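Local coordinates for uncharacterized protein (Pseudomonas phage YuA, PDB 3PES) that is of unknown function, a small phage protein of the YuA Gp49 family that folds into a three-stranded antiparallel sheet and a C-terminal helix, at residues Val51-Arg54 with Arg55-Ala59; Leu66-Ala69 with Glu70-Arg73. All blocks are in the same frame, centred on the assembly; numbering follows the deposited sequence.

Overall arrangement
Both contacts are local, each made by residues a few places apart, and they follow one another along the chain with their centres about 18 Å apart. Contact 1 closes the turn at the end of strand 46-52 and is partly buried, since Val51 and Ala59 lie inside while Arg54, Arg55 and Arg57 are exposed. Contact 2 forms the capped start of helix 68-82 and lies on the surface. A carboxylate draws in backbone amides and a guanidinium in contact 1; in contact 2 a threonine caps the helix and the charged pairs run along it. The two meet where Val51 CG2 packs on Leu66 CD1 at 3.9 Å.

Contact 1 of 2, residues Val51-Arg54 with Arg55-Ala59; sequences VRDR and RGRPA
The carboxylate of Asp53 is used on both faces and at one edge. Its OD1 takes the backbone N of Arg55 over one face, at 2.9 Å, and that of Arg57 over the opposite face. Its OD2 offers the syn lone pair to Arg57 NE, 2.9 Å away, in a salt bridge to which Arg57 NH2 adds a weak second bond. The carboxylate thus meets the edge of the guanidinium, but the two planes stand 45° apart. One face of the Arg57 guanidinium is covered by that of Arg55, whose CZ lies 3.6 Å above its plane, offset toward the rim. The two like charges are stacked; Asp53 pairs directly with Arg57 alone, which may offset part of the repulsion.

With CG set between its backbone N and carbonyl carbon (chi1 72°), Asp53 folds back over the turn it begins, and its bond from Arg55 N makes an Asx turn. Gly56 N closes on Asp53 O at 2.9 Å; together with the bond from Asp53 N to Arg57 O and the positive phi of Gly56, this is a type I turn with a G1 bulge. Arg52 bends at chi2 so that NH1 reaches Gly56 O at 3.0 Å, a bent bond of 139°, while its NH2 forms a salt bridge with Glu50.

A water spans Val51 O and Ala59 N, and the Ala59 methyl packs against the backbone between Arg52 and Asp53. Strand 46-52 ends here, still paired with strand 15-25 through Arg52 and Leu18, and Val51 rests on Cys17. The returning chain reaches Ala59, the N-cap of helix 60-63.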
loop_
_atom_site.group_PDB
_atom_site.type_symbol
_atom_site.label_atom_id
_atom_site.label_comp_id
_atom_site.label_asym_id
_atom_site.label_seq_id
_atom_site.Cartn_x
_atom_site.Cartn_y
_atom_site.Cartn_z
ATOM N N VAL A 51 7.861 -3.023 -5.907
ATOM C CA VAL A 51 8.398 -2.111 -6.904
ATOM C C VAL A 51 8.633 -2.876 -8.207
ATOM O O VAL A 51 9.198 -3.981 -8.187
ATOM C CB VAL A 51 9.686 -1.407 -6.420
ATOM C CG1 VAL A 51 10.022 -0.262 -7.365
ATOM C CG2 VAL A 51 9.552 -0.885 -4.997
ATOM N N ARG A 52 8.213 -2.292 -9.324
ATOM C CA ARG A 52 8.391 -2.888 -10.654
ATOM C C ARG A 52 8.903 -1.818 -11.603
ATOM O O ARG A 52 8.789 -0.627 -11.325
ATOM C CB ARG A 52 7.062 -3.447 -11.181
ATOM C CG ARG A 52 6.393 -4.455 -10.261
ATOM C CD ARG A 52 7.061 -5.809 -10.276
ATOM N NE ARG A 52 6.314 -6.773 -9.478
ATOM C CZ ARG A 52 5.188 -7.371 -9.863
ATOM N NH1 ARG A 52 4.655 -7.139 -11.055
ATOM N NH2 ARG A 52 4.596 -8.220 -9.042
ATOM N N ASP A 53 9.455 -2.233 -12.742
ATOM C CA ASP A 53 9.695 -1.268 -13.825
ATOM C C ASP A 53 8.382 -0.932 -14.530
ATOM O O ASP A 53 7.329 -1.475 -14.186
ATOM C CB ASP A 53 10.804 -1.716 -14.802
ATOM C CG ASP A 53 10.393 -2.866 -15.719
ATOM O OD1 ASP A 53 9.203 -3.228 -15.813
ATOM O OD2 ASP A 53 11.306 -3.393 -16.383
ATOM N N ARG A 54 8.443 -0.032 -15.504
ATOM C CA ARG A 54 7.225 0.443 -16.147
ATOM C C ARG A 54 6.491 -0.634 -16.960
ATOM O O ARG A 54 5.340 -0.449 -17.355
ATOM C CB ARG A 54 7.520 1.668 -17.004
ATOM C CG ARG A 54 8.421 1.366 -18.191
ATOM C CD ARG A 54 8.638 2.592 -19.062
ATOM N NE ARG A 54 7.419 3.003 -19.766
ATOM C CZ ARG A 54 6.925 2.429 -20.869
ATOM N NH1 ARG A 54 5.812 2.899 -21.398
ATOM N NH2 ARG A 54 7.521 1.387 -21.444
ATOM N N ARG A 55 7.161 -1.747 -17.224
ATOM C CA ARG A 55 6.504 -2.886 -17.890
ATOM C C ARG A 55 5.974 -3.916 -16.895
ATOM O O ARG A 55 5.466 -4.968 -17.291
ATOM C CB ARG A 55 7.453 -3.537 -18.883
ATOM C CG ARG A 55 7.553 -2.708 -20.142
ATOM C CD ARG A 55 8.744 -3.057 -20.974
ATOM N NE ARG A 55 8.616 -4.392 -21.544
ATOM C CZ ARG A 55 9.467 -4.900 -22.421
ATOM N NH1 ARG A 55 10.528 -4.198 -22.822
ATOM N NH2 ARG A 55 9.272 -6.114 -22.884
ATOM N N GLY A 56 6.069 -3.604 -15.611
ATOM C CA GLY A 56 5.592 -4.518 -14.566
ATOM C C GLY A 56 6.580 -5.632 -14.232
ATOM O O GLY A 56 6.243 -6.556 -13.480
ATOM N N ARG A 57 7.800 -5.556 -14.763
ATOM C CA ARG A 57 8.829 -6.568 -14.501
ATOM C C ARG A 57 9.490 -6.315 -13.148
ATOM O O ARG A 57 9.494 -5.179 -12.671
ATOM C CB ARG A 57 9.873 -6.569 -15.619
ATOM C CG ARG A 57 9.290 -6.900 -16.996
ATOM C CD ARG A 57 10.331 -6.868 -18.097
ATOM N NE ARG A 57 10.896 -5.541 -18.300
ATOM C CZ ARG A 57 11.722 -5.228 -19.297
ATOM N NH1 ARG A 57 12.087 -6.148 -20.184
ATOM N NH2 ARG A 57 12.189 -3.987 -19.407
ATOM N N PRO A 58 10.064 -7.365 -12.537
ATOM C CA PRO A 58 10.794 -7.172 -11.265
ATOM C C PRO A 58 11.882 -6.116 -11.369
ATOM O O PRO A 58 12.513 -5.979 -12.414
ATOM C CB PRO A 58 11.414 -8.546 -11.002
ATOM C CG PRO A 58 10.523 -9.495 -11.752
ATOM C CD PRO A 58 10.050 -8.787 -12.956
ATOM N N ALA A 59 12.074 -5.357 -10.291
ATOM C CA ALA A 59 13.071 -4.297 -10.258
ATOM C C ALA A 59 13.910 -4.426 -8.989
ATOM O O ALA A 59 13.865 -3.558 -8.115
ATOM C CB ALA A 59 12.413 -2.921 -10.371
HETATM O O HOH W 1 10.767 -6.015 -7.949
#

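Contact 2 of 2, residues Leu66-Ala69 with Glu70-Arg73; sequences LTEA and ERER
Leu66 and Arg71 cross at about a right angle, with Leu66 CD1 centred over one face of the Arg71 guanidinium, 3.6 Å above its plane. Arg71 is extended from CG to NE, which carries its flat end back past the start of the helix to the leucine. Glu68 crosses the same arginine obliquely. Its carboxylate lies only 11° from parallel to the guanidinium but well out of that plane, so the long salt bridge, 3.9 Å from OE2 to Arg71 NE, is one of charge alone. A water at the guanidinium edge accepts from Arg71 NE and donates to Leu66 O and Glu68 OE2.

Thr67 is the N-cap: its OG1, lying between the backbone N and the carbonyl carbon (chi1 58°), accepts from Glu70 N at 3.1 Å. The first helical bond follows, from Arg71 N to Thr67 O at 2.9 Å. One turn on, Arg73 grips Glu70 side-on, NE to OE1 at 2.9 Å and NH2 to OE2 at 3.0 Å, both nearly straight.

This pair ties the helix to strand 6-12, where Arg73 NH1 pairs with Asp10, and to the turn after it, where Glu70 OE2 accepts from Ala13 N. Glu68 and Glu70, acidic residues in the first turn, would probably interact favourably with the helix dipole.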
loop_
_atom_site.group_PDB
_atom_site.type_symbol
_atom_site.label_atom_id
_atom_site.label_comp_id
_atom_site.label_asym_id
_atom_site.label_seq_id
_atom_site.Cartn_x
_atom_site.Cartn_y
_atom_site.Cartn_z
ATOM N N LEU A 66 15.131 1.029 -1.652
ATOM C CA LEU A 66 14.120 1.388 -0.681
ATOM C C LEU A 66 14.762 1.614 0.675
ATOM O O LEU A 66 15.593 0.831 1.144
ATOM C CB LEU A 66 13.044 0.312 -0.574
ATOM C CG LEU A 66 12.011 0.202 -1.693
ATOM C CD1 LEU A 66 11.260 -1.102 -1.522
ATOM C CD2 LEU A 66 11.038 1.373 -1.673
ATOM N N THR A 67 14.383 2.711 1.294
ATOM C CA THR A 67 14.695 2.918 2.702
ATOM C C THR A 67 13.422 2.697 3.497
ATOM O O THR A 67 12.333 2.668 2.935
ATOM C CB THR A 67 15.150 4.343 2.941
ATOM O OG1 THR A 67 14.113 5.232 2.512
ATOM C CG2 THR A 67 16.444 4.638 2.179
ATOM N N GLU A 68 13.530 2.556 4.810
ATOM C CA GLU A 68 12.325 2.466 5.624
ATOM C C GLU A 68 11.441 3.692 5.462
ATOM O O GLU A 68 10.224 3.582 5.465
ATOM C CB GLU A 68 12.668 2.210 7.091
ATOM C CG GLU A 68 13.237 0.808 7.332
ATOM C CD GLU A 68 12.378 -0.342 6.804
ATOM O OE1 GLU A 68 11.130 -0.282 6.895
ATOM O OE2 GLU A 68 12.957 -1.326 6.296
ATOM N N ALA A 69 12.049 4.868 5.306
ATOM C CA ALA A 69 11.257 6.089 5.073
ATOM C C ALA A 69 10.423 5.988 3.796
ATOM O O ALA A 69 9.246 6.354 3.776
ATOM C CB ALA A 69 12.175 7.314 5.014
ATOM N N GLU A 70 11.048 5.498 2.734
ATOM C CA GLU A 70 10.357 5.311 1.470
ATOM C C GLU A 70 9.262 4.258 1.566
ATOM O O GLU A 70 8.169 4.428 1.004
ATOM C CB GLU A 70 11.366 4.971 0.377
ATOM C CG GLU A 70 12.088 6.195 -0.187
ATOM C CD GLU A 70 11.157 7.146 -0.937
ATOM O OE1 GLU A 70 10.560 8.028 -0.281
ATOM O OE2 GLU A 70 11.030 7.029 -2.183
ATOM N N ARG A 71 9.535 3.169 2.282
ATOM C CA ARG A 71 8.530 2.130 2.445
ATOM C C ARG A 71 7.303 2.693 3.149
ATOM O O ARG A 71 6.185 2.350 2.804
ATOM C CB ARG A 71 9.104 0.916 3.182
ATOM C CG ARG A 71 10.160 0.149 2.380
ATOM C CD ARG A 71 10.784 -0.967 3.221
ATOM N NE ARG A 71 11.947 -1.582 2.584
ATOM C CZ ARG A 71 11.894 -2.651 1.806
ATOM N NH1 ARG A 71 10.724 -3.229 1.556
ATOM N NH2 ARG A 71 13.019 -3.133 1.277
ATOM N N GLU A 72 7.524 3.534 4.165
ATOM C CA GLU A 72 6.422 4.117 4.913
ATOM C C GLU A 72 5.599 5.073 4.032
ATOM O O GLU A 72 4.367 5.045 4.041
ATOM C CB GLU A 72 6.959 4.828 6.140
ATOM C CG GLU A 72 5.901 5.471 6.991
ATOM C CD GLU A 72 6.486 6.151 8.199
ATOM O OE1 GLU A 72 7.722 6.350 8.246
ATOM O OE2 GLU A 72 5.709 6.503 9.102
ATOM N N ARG A 73 6.286 5.888 3.238
ATOM C CA ARG A 73 5.619 6.806 2.315
ATOM C C ARG A 73 4.817 6.041 1.267
ATOM O O ARG A 73 3.666 6.353 1.009
ATOM C CB ARG A 73 6.651 7.712 1.636
ATOM C CG ARG A 73 6.018 8.753 0.709
ATOM C CD ARG A 73 7.068 9.532 -0.114
ATOM N NE ARG A 73 7.831 8.695 -1.049
ATOM C CZ ARG A 73 7.375 8.222 -2.211
ATOM N NH1 ARG A 73 6.119 8.435 -2.593
ATOM N NH2 ARG A 73 8.168 7.471 -2.957
HETATM O O HOH W 2 15.775 -2.022 0.591
HETATM O O HOH W 3 14.388 -0.589 3.525
HETATM O O HOH W 4 8.211 8.268 5.500
#